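Local coordinates for protein sialidase B (Streptococcus pneumoniae TIGR4, PDB 4XJA) that hydrolyses the alpha-2,3-, alpha-2,6- and alpha-2,8-glycosidic linkages of terminal sialic acids in oligosaccharides, glycoproteins and glycolipids, at residues 500-505 with 516-521; 289-294 with 466-471; 229-234 with 276-281. The protein carries 1 engineered substitution. All blocks are in the same frame, centred on the assembly; numbering follows the deposited sequence. Where two conformers were deposited one is given.

Contact 1 (500-505 with 516-521); sequences ATAEAQ and TFFRTT. With SFJ ((2R,3R,4R,5R,6R)-5-acetamido-2,3-difluoro-4-hydroxy-6-[(1R,2R)-1,2,3-trihydroxypropyl]tetrahydro-2H-pyran-2-carboxylic acid), chain F.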
loop_
_atom_site.group_PDB
_atom_site.type_symbol
_atom_site.label_atom_id
_atom_site.label_comp_id
_atom_site.label_asym_id
_atom_site.label_seq_id
_atom_site.Cartn_x
_atom_site.Cartn_y
_atom_site.Cartn_z
ATOM N N ALA A 500 -3.384 -19.316 -8.681
ATOM C CA ALA A 500 -4.079 -18.411 -7.774
ATOM C C ALA A 500 -3.088 -17.616 -6.930
ATOM O O ALA A 500 -2.081 -18.150 -6.472
ATOM C CB ALA A 500 -5.042 -19.179 -6.885
ATOM N N THR A 501 -3.387 -16.339 -6.723
ATOM C CA THR A 501 -2.672 -15.540 -5.737
ATOM C C THR A 501 -3.373 -15.813 -4.406
ATOM O O THR A 501 -4.180 -15.014 -3.941
ATOM C CB THR A 501 -2.710 -14.048 -6.124
ATOM O OG1 THR A 501 -2.218 -13.912 -7.464
ATOM C CG2 THR A 501 -1.843 -13.207 -5.204
ATOM N N ALA A 502 -3.075 -16.966 -3.808
ATOM C CA ALA A 502 -3.884 -17.481 -2.707
ATOM C C ALA A 502 -3.408 -16.930 -1.376
ATOM O O ALA A 502 -3.000 -17.691 -0.486
ATOM C CB ALA A 502 -3.867 -19.009 -2.690
ATOM N N GLU A 503 -3.468 -15.606 -1.247
ATOM C CA GLU A 503 -3.049 -14.929 -0.022
ATOM C C GLU A 503 -3.981 -15.338 1.112
ATOM O O GLU A 503 -5.205 -15.194 1.014
ATOM C CB GLU A 503 -3.029 -13.405 -0.228
ATOM C CG GLU A 503 -1.957 -12.938 -1.247
ATOM C CD GLU A 503 -2.245 -11.569 -1.839
ATOM O OE1 GLU A 503 -1.295 -10.887 -2.315
ATOM O OE2 GLU A 503 -3.428 -11.169 -1.843
ATOM N N ALA A 504 -3.384 -15.849 2.188
ATOM C CA ALA A 504 -4.125 -16.517 3.253
ATOM C C ALA A 504 -3.769 -15.914 4.603
ATOM O O ALA A 504 -2.598 -15.600 4.856
ATOM C CB ALA A 504 -3.814 -18.007 3.255
ATOM N N GLN A 505 -4.772 -15.764 5.469
ATOM C CA GLN A 505 -4.538 -15.335 6.847
ATOM C C GLN A 505 -5.279 -16.253 7.806
ATOM O O GLN A 505 -6.374 -16.728 7.492
ATOM C CB GLN A 505 -4.976 -13.881 7.041
ATOM C CG GLN A 505 -4.029 -12.885 6.382
ATOM C CD GLN A 505 -2.690 -12.820 7.081
ATOM O OE1 GLN A 505 -2.498 -12.008 7.996
ATOM N NE2 GLN A 505 -1.753 -13.679 6.664
ATOM N N THR A 516 -8.124 -20.862 8.231
ATOM C CA THR A 516 -7.404 -20.009 7.314
ATOM C C THR A 516 -8.385 -19.457 6.304
ATOM O O THR A 516 -9.110 -20.221 5.663
ATOM C CB THR A 516 -6.330 -20.804 6.580
ATOM O OG1 THR A 516 -5.448 -21.398 7.548
ATOM C CG2 THR A 516 -5.522 -19.885 5.660
ATOM N N PHE A 517 -8.399 -18.134 6.158
ATOM C CA PHE A 517 -9.216 -17.468 5.144
ATOM C C PHE A 517 -8.322 -17.014 3.982
ATOM O O PHE A 517 -7.281 -16.389 4.202
ATOM C CB PHE A 517 -9.935 -16.259 5.769
ATOM C CG PHE A 517 -10.870 -16.622 6.888
ATOM C CD1 PHE A 517 -12.150 -17.087 6.613
ATOM C CD2 PHE A 517 -10.467 -16.517 8.212
ATOM C CE1 PHE A 517 -13.023 -17.428 7.642
ATOM C CE2 PHE A 517 -11.330 -16.862 9.249
ATOM C CZ PHE A 517 -12.613 -17.321 8.960
ATOM N N PHE A 518 -8.704 -17.325 2.747
ATOM C CA PHE A 518 -7.832 -16.993 1.628
ATOM C C PHE A 518 -8.488 -16.508 0.346
ATOM O O PHE A 518 -9.657 -16.807 0.055
ATOM C CB PHE A 518 -6.796 -18.104 1.344
ATOM C CG PHE A 518 -7.384 -19.429 0.939
ATOM C CD1 PHE A 518 -7.952 -20.275 1.883
ATOM C CD2 PHE A 518 -7.322 -19.853 -0.387
ATOM C CE1 PHE A 518 -8.464 -21.516 1.509
ATOM C CE2 PHE A 518 -7.841 -21.076 -0.766
ATOM C CZ PHE A 518 -8.412 -21.908 0.181
ATOM N N ARG A 519 -7.699 -15.731 -0.397
ATOM C CA ARG A 519 -8.057 -15.202 -1.711
ATOM C C ARG A 519 -8.046 -16.316 -2.746
ATOM O O ARG A 519 -7.196 -17.212 -2.703
ATOM C CB ARG A 519 -7.027 -14.131 -2.102
ATOM C CG ARG A 519 -7.152 -13.516 -3.496
ATOM C CD ARG A 519 -5.993 -12.548 -3.698
ATOM N NE ARG A 519 -5.840 -12.092 -5.078
ATOM C CZ ARG A 519 -4.979 -11.153 -5.447
ATOM N NH1 ARG A 519 -4.208 -10.566 -4.537
ATOM N NH2 ARG A 519 -4.898 -10.801 -6.722
ATOM N N THR A 520 -8.993 -16.268 -3.676
ATOM C CA THR A 520 -9.078 -17.273 -4.734
ATOM C C THR A 520 -9.268 -16.606 -6.092
ATOM O O THR A 520 -9.097 -15.395 -6.245
ATOM C CB THR A 520 -10.278 -18.216 -4.529
ATOM O OG1 THR A 520 -11.486 -17.519 -4.868
ATOM C CG2 THR A 520 -10.364 -18.711 -3.073
ATOM N N THR A 521 -9.668 -17.407 -7.070
ATOM C CA THR A 521 -9.936 -16.916 -8.410
ATOM C C THR A 521 -11.414 -17.093 -8.738
ATOM O O THR A 521 -11.797 -17.044 -9.905
ATOM C CB THR A 521 -9.128 -17.695 -9.449
ATOM O OG1 THR A 521 -9.317 -19.097 -9.212
ATOM C CG2 THR A 521 -7.646 -17.366 -9.335
HETATM C C11 SFJ F . 5.136 -11.473 -4.802
HETATM C C9 SFJ F . 0.465 -11.563 -9.024
HETATM C C10 SFJ F . 4.155 -10.525 -5.494
HETATM C C1 SFJ F . -1.932 -7.687 -6.022
HETATM C C7 SFJ F . 1.421 -9.859 -7.644
HETATM C C4 SFJ F . 1.534 -8.245 -4.178
HETATM C C3 SFJ F . 0.425 -7.301 -4.795
HETATM C C5 SFJ F . 2.130 -9.142 -5.290
HETATM C C6 SFJ F . 1.060 -9.863 -6.098
HETATM C C2 SFJ F . -0.421 -8.078 -6.002
HETATM N N5 SFJ F . 3.096 -10.097 -4.773
HETATM O O10 SFJ F . 4.378 -10.163 -6.622
HETATM O O9 SFJ F . 1.732 -11.703 -9.587
HETATM O O1A SFJ F . -2.753 -8.564 -6.318
HETATM O O8 SFJ F . -1.000 -9.974 -8.255
HETATM O O7 SFJ F . 2.178 -8.755 -8.158
HETATM O O4 SFJ F . 2.504 -7.595 -3.481
HETATM O O6 SFJ F . -0.235 -9.428 -5.837
HETATM F FAI SFJ F . 0.915 -6.426 -5.149
HETATM F FAJ SFJ F . -0.154 -7.762 -7.185
HETATM O O1B SFJ F . -2.125 -6.488 -5.819
HETATM C C8 SFJ F . 0.305 -10.145 -8.698
#

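Contact 2 (289-294 with 466-471); sequences DSSIVE and LIFATY. With SFJ ((2R,3R,4R,5R,6R)-5-acetamido-2,3-difluoro-4-hydroxy-6-[(1R,2R)-1,2,3-trihydroxypropyl]tetrahydro-2H-pyran-2-carboxylic acid), chain F.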
loop_
_atom_site.group_PDB
_atom_site.type_symbol
_atom_site.label_atom_id
_atom_site.label_comp_id
_atom_site.label_asym_id
_atom_site.label_seq_id
_atom_site.Cartn_x
_atom_site.Cartn_y
_atom_site.Cartn_z
ATOM N N ASP A 289 6.061 -8.142 0.154
ATOM C CA ASP A 289 5.083 -8.924 0.921
ATOM C C ASP A 289 5.626 -9.420 2.264
ATOM O O ASP A 289 6.159 -10.526 2.353
ATOM C CB ASP A 289 4.551 -10.114 0.105
ATOM C CG ASP A 289 3.735 -9.685 -1.108
ATOM O OD1 ASP A 289 3.425 -8.483 -1.228
ATOM O OD2 ASP A 289 3.386 -10.563 -1.933
ATOM N N SER A 290 5.478 -8.612 3.308
ATOM C CA SER A 290 5.984 -8.981 4.622
ATOM C C SER A 290 4.879 -9.520 5.521
ATOM O O SER A 290 3.685 -9.336 5.256
ATOM C CB SER A 290 6.695 -7.798 5.312
ATOM O OG SER A 290 5.863 -6.649 5.439
ATOM N N SER A 291 5.293 -10.179 6.599
ATOM C CA SER A 291 4.367 -10.795 7.542
ATOM C C SER A 291 5.107 -10.849 8.869
ATOM O O SER A 291 6.323 -11.068 8.883
ATOM C CB SER A 291 4.009 -12.206 7.072
ATOM O OG SER A 291 2.944 -12.734 7.831
ATOM N N ILE A 292 4.385 -10.656 9.972
ATOM C CA ILE A 292 4.996 -10.533 11.301
ATOM C C ILE A 292 4.398 -11.554 12.274
ATOM O O ILE A 292 3.209 -11.885 12.184
ATOM C CB ILE A 292 4.725 -9.135 11.906
ATOM C CG1 ILE A 292 5.351 -8.025 11.076
ATOM C CG2 ILE A 292 5.249 -9.019 13.342
ATOM C CD1 ILE A 292 4.930 -6.645 11.591
ATOM N N VAL A 293 5.216 -12.045 13.201
ATOM C CA VAL A 293 4.712 -12.834 14.323
ATOM C C VAL A 293 5.573 -12.577 15.555
ATOM O O VAL A 293 6.730 -12.146 15.433
ATOM C CB VAL A 293 4.692 -14.336 13.980
ATOM C CG1 VAL A 293 6.079 -14.957 14.194
ATOM C CG2 VAL A 293 3.624 -15.057 14.802
ATOM N N GLU A 294 5.007 -12.801 16.740
ATOM C CA GLU A 294 5.786 -12.685 17.979
ATOM C C GLU A 294 5.972 -14.068 18.584
ATOM O O GLU A 294 5.035 -14.876 18.608
ATOM C CB GLU A 294 5.128 -11.742 19.003
ATOM C CG GLU A 294 5.950 -11.594 20.292
ATOM C CD GLU A 294 5.486 -10.459 21.195
ATOM O OE1 GLU A 294 4.338 -10.506 21.683
ATOM O OE2 GLU A 294 6.284 -9.523 21.424
ATOM N N LEU A 466 4.979 -21.573 15.746
ATOM C CA LEU A 466 4.797 -20.407 14.889
ATOM C C LEU A 466 4.463 -20.879 13.482
ATOM O O LEU A 466 5.101 -21.794 12.972
ATOM C CB LEU A 466 6.083 -19.600 14.821
ATOM C CG LEU A 466 6.649 -19.158 16.166
ATOM C CD1 LEU A 466 7.987 -18.487 15.949
ATOM C CD2 LEU A 466 5.668 -18.216 16.863
ATOM N N ILE A 467 3.467 -20.260 12.856
ATOM C CA ILE A 467 3.089 -20.635 11.493
ATOM C C ILE A 467 3.001 -19.407 10.593
ATOM O O ILE A 467 2.457 -18.371 10.986
ATOM C CB ILE A 467 1.743 -21.395 11.446
ATOM C CG1 ILE A 467 1.748 -22.554 12.448
ATOM C CG2 ILE A 467 1.458 -21.901 10.007
ATOM C CD1 ILE A 467 0.444 -23.346 12.505
ATOM N N PHE A 468 3.544 -19.528 9.385
ATOM C CA PHE A 468 3.405 -18.494 8.373
ATOM C C PHE A 468 2.796 -19.162 7.164
ATOM O O PHE A 468 3.334 -20.156 6.675
ATOM C CB PHE A 468 4.769 -17.901 7.994
ATOM C CG PHE A 468 5.284 -16.871 8.965
ATOM C CD1 PHE A 468 4.869 -15.550 8.878
ATOM C CD2 PHE A 468 6.188 -17.215 9.949
ATOM C CE1 PHE A 468 5.347 -14.587 9.760
ATOM C CE2 PHE A 468 6.665 -16.261 10.842
ATOM C CZ PHE A 468 6.246 -14.947 10.748
ATOM N N ALA A 469 1.662 -18.645 6.694
ATOM C CA ALA A 469 1.053 -19.164 5.467
ATOM C C ALA A 469 1.832 -18.650 4.254
ATOM O O ALA A 469 2.287 -17.502 4.238
ATOM C CB ALA A 469 -0.425 -18.752 5.377
ATOM N N THR A 470 2.001 -19.510 3.247
ATOM C CA THR A 470 2.563 -19.098 1.968
ATOM C C THR A 470 1.742 -19.794 0.896
ATOM O O THR A 470 0.966 -20.702 1.202
ATOM C CB THR A 470 4.054 -19.479 1.801
ATOM O OG1 THR A 470 4.180 -20.898 1.616
ATOM C CG2 THR A 470 4.905 -19.022 3.008
ATOM N N TYR A 471 1.903 -19.378 -0.351
ATOM C CA TYR A 471 1.156 -20.025 -1.434
ATOM C C TYR A 471 2.029 -20.304 -2.654
ATOM O O TYR A 471 3.074 -19.673 -2.875
ATOM C CB TYR A 471 -0.078 -19.198 -1.840
ATOM C CG TYR A 471 0.258 -17.854 -2.449
ATOM C CD1 TYR A 471 0.464 -16.738 -1.641
ATOM C CD2 TYR A 471 0.356 -17.697 -3.832
ATOM C CE1 TYR A 471 0.763 -15.497 -2.193
ATOM C CE2 TYR A 471 0.661 -16.459 -4.401
ATOM C CZ TYR A 471 0.863 -15.365 -3.577
ATOM O OH TYR A 471 1.174 -14.132 -4.128
HETATM C C11 SFJ F . 5.136 -11.473 -4.802
HETATM C C9 SFJ F . 0.465 -11.563 -9.024
HETATM C C10 SFJ F . 4.155 -10.525 -5.494
HETATM C C1 SFJ F . -1.932 -7.687 -6.022
HETATM C C7 SFJ F . 1.421 -9.859 -7.644
HETATM C C4 SFJ F . 1.534 -8.245 -4.178
HETATM C C3 SFJ F . 0.425 -7.301 -4.795
HETATM C C5 SFJ F . 2.130 -9.142 -5.290
HETATM C C6 SFJ F . 1.060 -9.863 -6.098
HETATM C C2 SFJ F . -0.421 -8.078 -6.002
HETATM N N5 SFJ F . 3.096 -10.097 -4.773
HETATM O O10 SFJ F . 4.378 -10.163 -6.622
HETATM O O9 SFJ F . 1.732 -11.703 -9.587
HETATM O O1A SFJ F . -2.753 -8.564 -6.318
HETATM O O8 SFJ F . -1.000 -9.974 -8.255
HETATM O O7 SFJ F . 2.178 -8.755 -8.158
HETATM O O4 SFJ F . 2.504 -7.595 -3.481
HETATM O O6 SFJ F . -0.235 -9.428 -5.837
HETATM F FAI SFJ F . 0.915 -6.426 -5.149
HETATM F FAJ SFJ F . -0.154 -7.762 -7.185
HETATM O O1B SFJ F . -2.125 -6.488 -5.819
HETATM C C8 SFJ F . 0.305 -10.145 -8.698
HETATM O O HOH W 1 1.051 -12.153 -2.501
HETATM O O HOH W 2 2.559 -15.251 6.125
#

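Contact 3 (229-234 with 276-281); sequences GTHDSK and LKNSQI. With SFJ ((2R,3R,4R,5R,6R)-5-acetamido-2,3-difluoro-4-hydroxy-6-[(1R,2R)-1,2,3-trihydroxypropyl]tetrahydro-2H-pyran-2-carboxylic acid), chain F.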
loop_
_atom_site.group_PDB
_atom_site.type_symbol
_atom_site.label_atom_id
_atom_site.label_comp_id
_atom_site.label_asym_id
_atom_site.label_seq_id
_atom_site.Cartn_x
_atom_site.Cartn_y
_atom_site.Cartn_z
ATOM N N GLY A 229 7.358 3.849 -8.128
ATOM C CA GLY A 229 5.905 3.830 -8.220
ATOM C C GLY A 229 5.347 2.690 -7.378
ATOM O O GLY A 229 6.051 2.128 -6.545
ATOM N N THR A 230 4.083 2.339 -7.587
ATOM C CA THR A 230 3.445 1.298 -6.778
ATOM C C THR A 230 3.609 -0.117 -7.332
ATOM O O THR A 230 3.021 -1.054 -6.800
ATOM C CB THR A 230 1.963 1.579 -6.581
ATOM O OG1 THR A 230 1.356 1.843 -7.855
ATOM C CG2 THR A 230 1.763 2.783 -5.658
ATOM N N HIS A 231 4.400 -0.261 -8.394
ATOM C CA HIS A 231 4.601 -1.544 -9.062
ATOM C C HIS A 231 5.150 -2.614 -8.122
ATOM O O HIS A 231 6.000 -2.313 -7.282
ATOM C CB HIS A 231 5.645 -1.375 -10.181
ATOM C CG HIS A 231 5.202 -0.523 -11.316
ATOM N ND1 HIS A 231 4.006 -0.710 -11.997
ATOM C CD2 HIS A 231 5.812 0.525 -11.945
ATOM C CE1 HIS A 231 3.897 0.184 -12.952
ATOM N NE2 HIS A 231 4.978 0.941 -12.951
ATOM N N ASP A 232 4.708 -3.864 -8.274
ATOM C CA ASP A 232 5.355 -4.978 -7.584
ATOM C C ASP A 232 6.709 -5.227 -8.234
ATOM O O ASP A 232 7.002 -4.669 -9.294
ATOM C CB ASP A 232 4.496 -6.251 -7.644
ATOM C CG ASP A 232 4.105 -6.632 -9.065
ATOM O OD1 ASP A 232 3.747 -5.730 -9.850
ATOM O OD2 ASP A 232 4.162 -7.835 -9.401
ATOM N N SER A 233 7.530 -6.062 -7.600
ATOM C CA SER A 233 8.820 -6.443 -8.168
ATOM C C SER A 233 8.568 -7.004 -9.569
ATOM O O SER A 233 7.539 -7.653 -9.777
ATOM C CB SER A 233 9.489 -7.493 -7.284
ATOM O OG SER A 233 9.592 -7.024 -5.945
ATOM N N LYS A 234 9.468 -6.772 -10.528
ATOM C CA LYS A 234 10.761 -6.097 -10.320
ATOM C C LYS A 234 10.610 -4.606 -10.033
ATOM O O LYS A 234 9.798 -3.919 -10.660
ATOM C CB LYS A 234 11.648 -6.288 -11.561
ATOM C CG LYS A 234 11.059 -5.689 -12.851
ATOM C CD LYS A 234 11.880 -6.063 -14.084
ATOM C CE LYS A 234 11.235 -5.531 -15.369
ATOM N NZ LYS A 234 12.088 -5.797 -16.575
ATOM N N LEU A 276 4.189 6.442 -20.022
ATOM C CA LEU A 276 5.276 6.150 -19.076
ATOM C C LEU A 276 4.892 5.448 -17.770
ATOM O O LEU A 276 5.778 5.079 -17.003
ATOM C CB LEU A 276 6.017 7.444 -18.711
ATOM C CG LEU A 276 6.737 8.174 -19.843
ATOM C CD1 LEU A 276 7.235 9.531 -19.357
ATOM C CD2 LEU A 276 7.887 7.330 -20.363
ATOM N N LYS A 277 3.603 5.260 -17.496
ATOM C CA LYS A 277 3.217 4.777 -16.165
ATOM C C LYS A 277 3.723 3.367 -15.880
ATOM O O LYS A 277 3.939 3.003 -14.721
ATOM C CB LYS A 277 1.695 4.892 -15.917
ATOM C CG LYS A 277 0.825 3.947 -16.760
ATOM C CD LYS A 277 -0.648 4.321 -16.633
ATOM C CE LYS A 277 -1.510 3.338 -17.406
ATOM N NZ LYS A 277 -2.942 3.735 -17.436
ATOM N N ASN A 278 3.938 2.572 -16.925
ATOM C CA ASN A 278 4.506 1.244 -16.711
ATOM C C ASN A 278 6.026 1.211 -16.658
ATOM O O ASN A 278 6.616 0.127 -16.618
ATOM C CB ASN A 278 4.008 0.246 -17.755
ATOM C CG ASN A 278 2.601 -0.214 -17.484
ATOM O OD1 ASN A 278 2.142 -0.208 -16.335
ATOM N ND2 ASN A 278 1.905 -0.628 -18.537
ATOM N N SER A 279 6.657 2.384 -16.677
ATOM C CA SER A 279 8.089 2.463 -16.407
ATOM C C SER A 279 8.341 1.745 -15.084
ATOM O O SER A 279 7.609 1.943 -14.109
ATOM C CB SER A 279 8.555 3.913 -16.301
ATOM O OG SER A 279 8.304 4.622 -17.496
ATOM N N GLN A 280 9.368 0.901 -15.056
ATOM C CA GLN A 280 9.583 -0.004 -13.936
ATOM C C GLN A 280 11.075 -0.162 -13.694
ATOM O O GLN A 280 11.834 -0.433 -14.630
ATOM C CB GLN A 280 8.944 -1.356 -14.271
ATOM C CG GLN A 280 8.873 -2.339 -13.130
ATOM C CD GLN A 280 8.014 -3.553 -13.469
ATOM O OE1 GLN A 280 7.643 -3.772 -14.627
ATOM N NE2 GLN A 280 7.680 -4.334 -12.455
ATOM N N ILE A 281 11.505 0.019 -12.449
ATOM C CA ILE A 281 12.926 -0.110 -12.136
ATOM C C ILE A 281 13.336 -1.558 -12.384
ATOM O O ILE A 281 12.749 -2.490 -11.826
ATOM C CB ILE A 281 13.247 0.339 -10.692
ATOM C CG1 ILE A 281 12.913 1.824 -10.515
ATOM C CG2 ILE A 281 14.725 0.115 -10.387
ATOM C CD1 ILE A 281 13.115 2.343 -9.099
HETATM C C11 SFJ F . 5.136 -11.473 -4.802
HETATM C C9 SFJ F . 0.465 -11.563 -9.024
HETATM C C10 SFJ F . 4.155 -10.525 -5.494
HETATM C C1 SFJ F . -1.932 -7.687 -6.022
HETATM C C7 SFJ F . 1.421 -9.859 -7.644
HETATM C C4 SFJ F . 1.534 -8.245 -4.178
HETATM C C3 SFJ F . 0.425 -7.301 -4.795
HETATM C C5 SFJ F . 2.130 -9.142 -5.290
HETATM C C6 SFJ F . 1.060 -9.863 -6.098
HETATM C C2 SFJ F . -0.421 -8.078 -6.002
HETATM N N5 SFJ F . 3.096 -10.097 -4.773
HETATM O O10 SFJ F . 4.378 -10.163 -6.622
HETATM O O9 SFJ F . 1.732 -11.703 -9.587
HETATM O O1A SFJ F . -2.753 -8.564 -6.318
HETATM O O8 SFJ F . -1.000 -9.974 -8.255
HETATM O O7 SFJ F . 2.178 -8.755 -8.158
HETATM O O4 SFJ F . 2.504 -7.595 -3.481
HETATM O O6 SFJ F . -0.235 -9.428 -5.837
HETATM F FAI SFJ F . 0.915 -6.426 -5.149
HETATM F FAJ SFJ F . -0.154 -7.762 -7.185
HETATM O O1B SFJ F . -2.125 -6.488 -5.819
HETATM C C8 SFJ F . 0.305 -10.145 -8.698
HETATM O O HOH W 3 5.850 -6.776 -12.237
#

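Contact 1 (500-505 with 516-521)
Glu503 and Arg519 run side by side out of an antiparallel hairpin and join in a salt bridge, Arg519 NH1 to Glu503 OE2 at 2.9 Å. The carboxylate and guanidinium planes stand 71° apart: OE2 lies at the guanidinium edge, whereas NH1 comes from above the carboxylate plane. An extended Arg519 chain, with CG anti to the backbone N (chi1 176°), carries the guanidinium to the bound difluoro sialic acid analogue, whose O1A takes bonds from NH1 at 3.0 Å and NH2 at 3.1 Å. Thr501 CB covers one guanidinium face, 3.7 Å above its centre, and Tyr551 O accepts from NE. The nearby Arg581, like Arg519, is a substrate-binding arginine by similarity. Glu503 OE1 turns to the hydroxyl of Tyr615, the likely nucleophile.

Backbone bonds supply the frame. Gln505 and Phe517 form a hydrogen-bonded pair, and Arg519 N donates to Glu503 O at 2.9 Å, extending the ladder past the strand ends.

Apolar packing is tight at Ala504, with CB only 3.5 Å from Thr516 CG2. Strand 513-518 pairs on its other side with strand 526-530, while Ala502, Ala504 and Phe518 pack on Leu476 of strand 475-481.

Contact 2 (289-294 with 466-471)
Strands 289-294 and 466-471, which touch chiefly through Val293 and Phe468, run antiparallel at 169° with their axes 8.4 Å apart. That spacing is too wide for direct pairing: strand 451-459 lies between them in the sheet, parallel to the first and antiparallel to the second, and binds Ser290 and Ile292 through the backbone of Gly455. The topology is that of the sialidase beta-propeller, in which successive four-stranded blades adjoin through their inner strands. Segment 289-294 is therefore probably part of one blade's inner strand, and 466-471 part of the second strand of the next, so the side chains meet across an intervening strand.

Phe468 makes the bridge. Its CG is anti to the carbonyl carbon (chi1 -80°), and the ring end reaches Val293, where CZ lies 3.5 Å from CG1, the two side chains meeting at a slant. Ser291 OG sits at the ring edge, near its plane, 3.6 Å from Phe468 CD1. Leu466 adds a looser apolar contact, its CD2 being 4.2 Å from Val293 CG1. Tyr212 of strand 205-213 also touches Val293.

At the other end the pair opens on the ligand pocket. The carboxylate of Asp289 grips the bound sialic acid analogue with both oxygens: OD1 accepts from the ligand hydroxyl O4 at 2.6 Å, and OD2 from the acetamido N5 at 2.9 Å. A water at the edge of the Tyr471 ring links Asp289 OD2 to Tyr471 OH, tying the two strands beside the acetamido group.

Farther from the ligand, a second water joins the strands, accepting from Ser291 OG at 3.1 Å and donating to Ala469 O; it too lies in the plane of the Phe468 ring, at its edge.

Contact 3 (229-234 with 276-281)
His231 lays the edge of its imidazole against the backbone of the 276-279 turn, and NE2 donates to Lys277 O at 2.9 Å. The acceptor lies in the ring plane and the donor in the carbonyl plane, but the bond is bent, with 134° at the hydrogen. Ser279 O stands at the same edge, 3.2 Å from CD2, and the ring therefore sits across two carbonyls of one turn. With CG anti to the carbonyl carbon (chi1 -67°), the ring projects toward that turn. His642 meets His231 edge-to-face and its NE2 also donates to Lys277 O, while Trp270 donates to Ser279 O; both carbonyls thus have partners beyond these two segments. The Asn278 side chain crosses that of His231 at about a right angle, with amide and ring planes 49° apart.

The turn itself is type I from Leu276 to Ser279. Leu276 O is gripped twice from within it, by Ser279 N and by Ser279 OG, the latter at 2.6 Å.

A second joint comes from Gln280, whose extended side chain crosses that of Lys234. Its NE2 donates to Lys234 O at 2.8 Å, in the carbonyl plane and on a lone pair, and more weakly to Asp232 O at 3.3 Å. A water accepts from the same NE2 and donates to Ser233 O; with two N-H groups for three acceptors, the weak bond to Asp232 O is at best a shared one. A cis peptide precedes Lys234.

Neither segment has regular secondary structure. The His231 and Gln280 bonds form a second shell of the sialidase active site and probably help to position Asp232, by similarity the proton acceptor, which itself reaches the bound sialic acid analogue.

All three contacts converge on the bound difluoro sialic acid analogue from different parts of its outline: contact 1 at the carboxylate through Arg519, contact 2 at O4 and the acetamido nitrogen through Asp289, and contact 3 at the glycerol tail, where Asp232 lies. Contacts 1 and 2 have centres about 13 Å apart and touch directly, Tyr471 OH packing 3.3 Å from Thr501 CG2. Contact 3 stands off, its centre about 24 Å from that of contact 1 and 25 Å from that of contact 2, with nearest atoms about 9 and 7 Å away; the ligand spans the gap, held further by Arg207, Asn314 and Arg581.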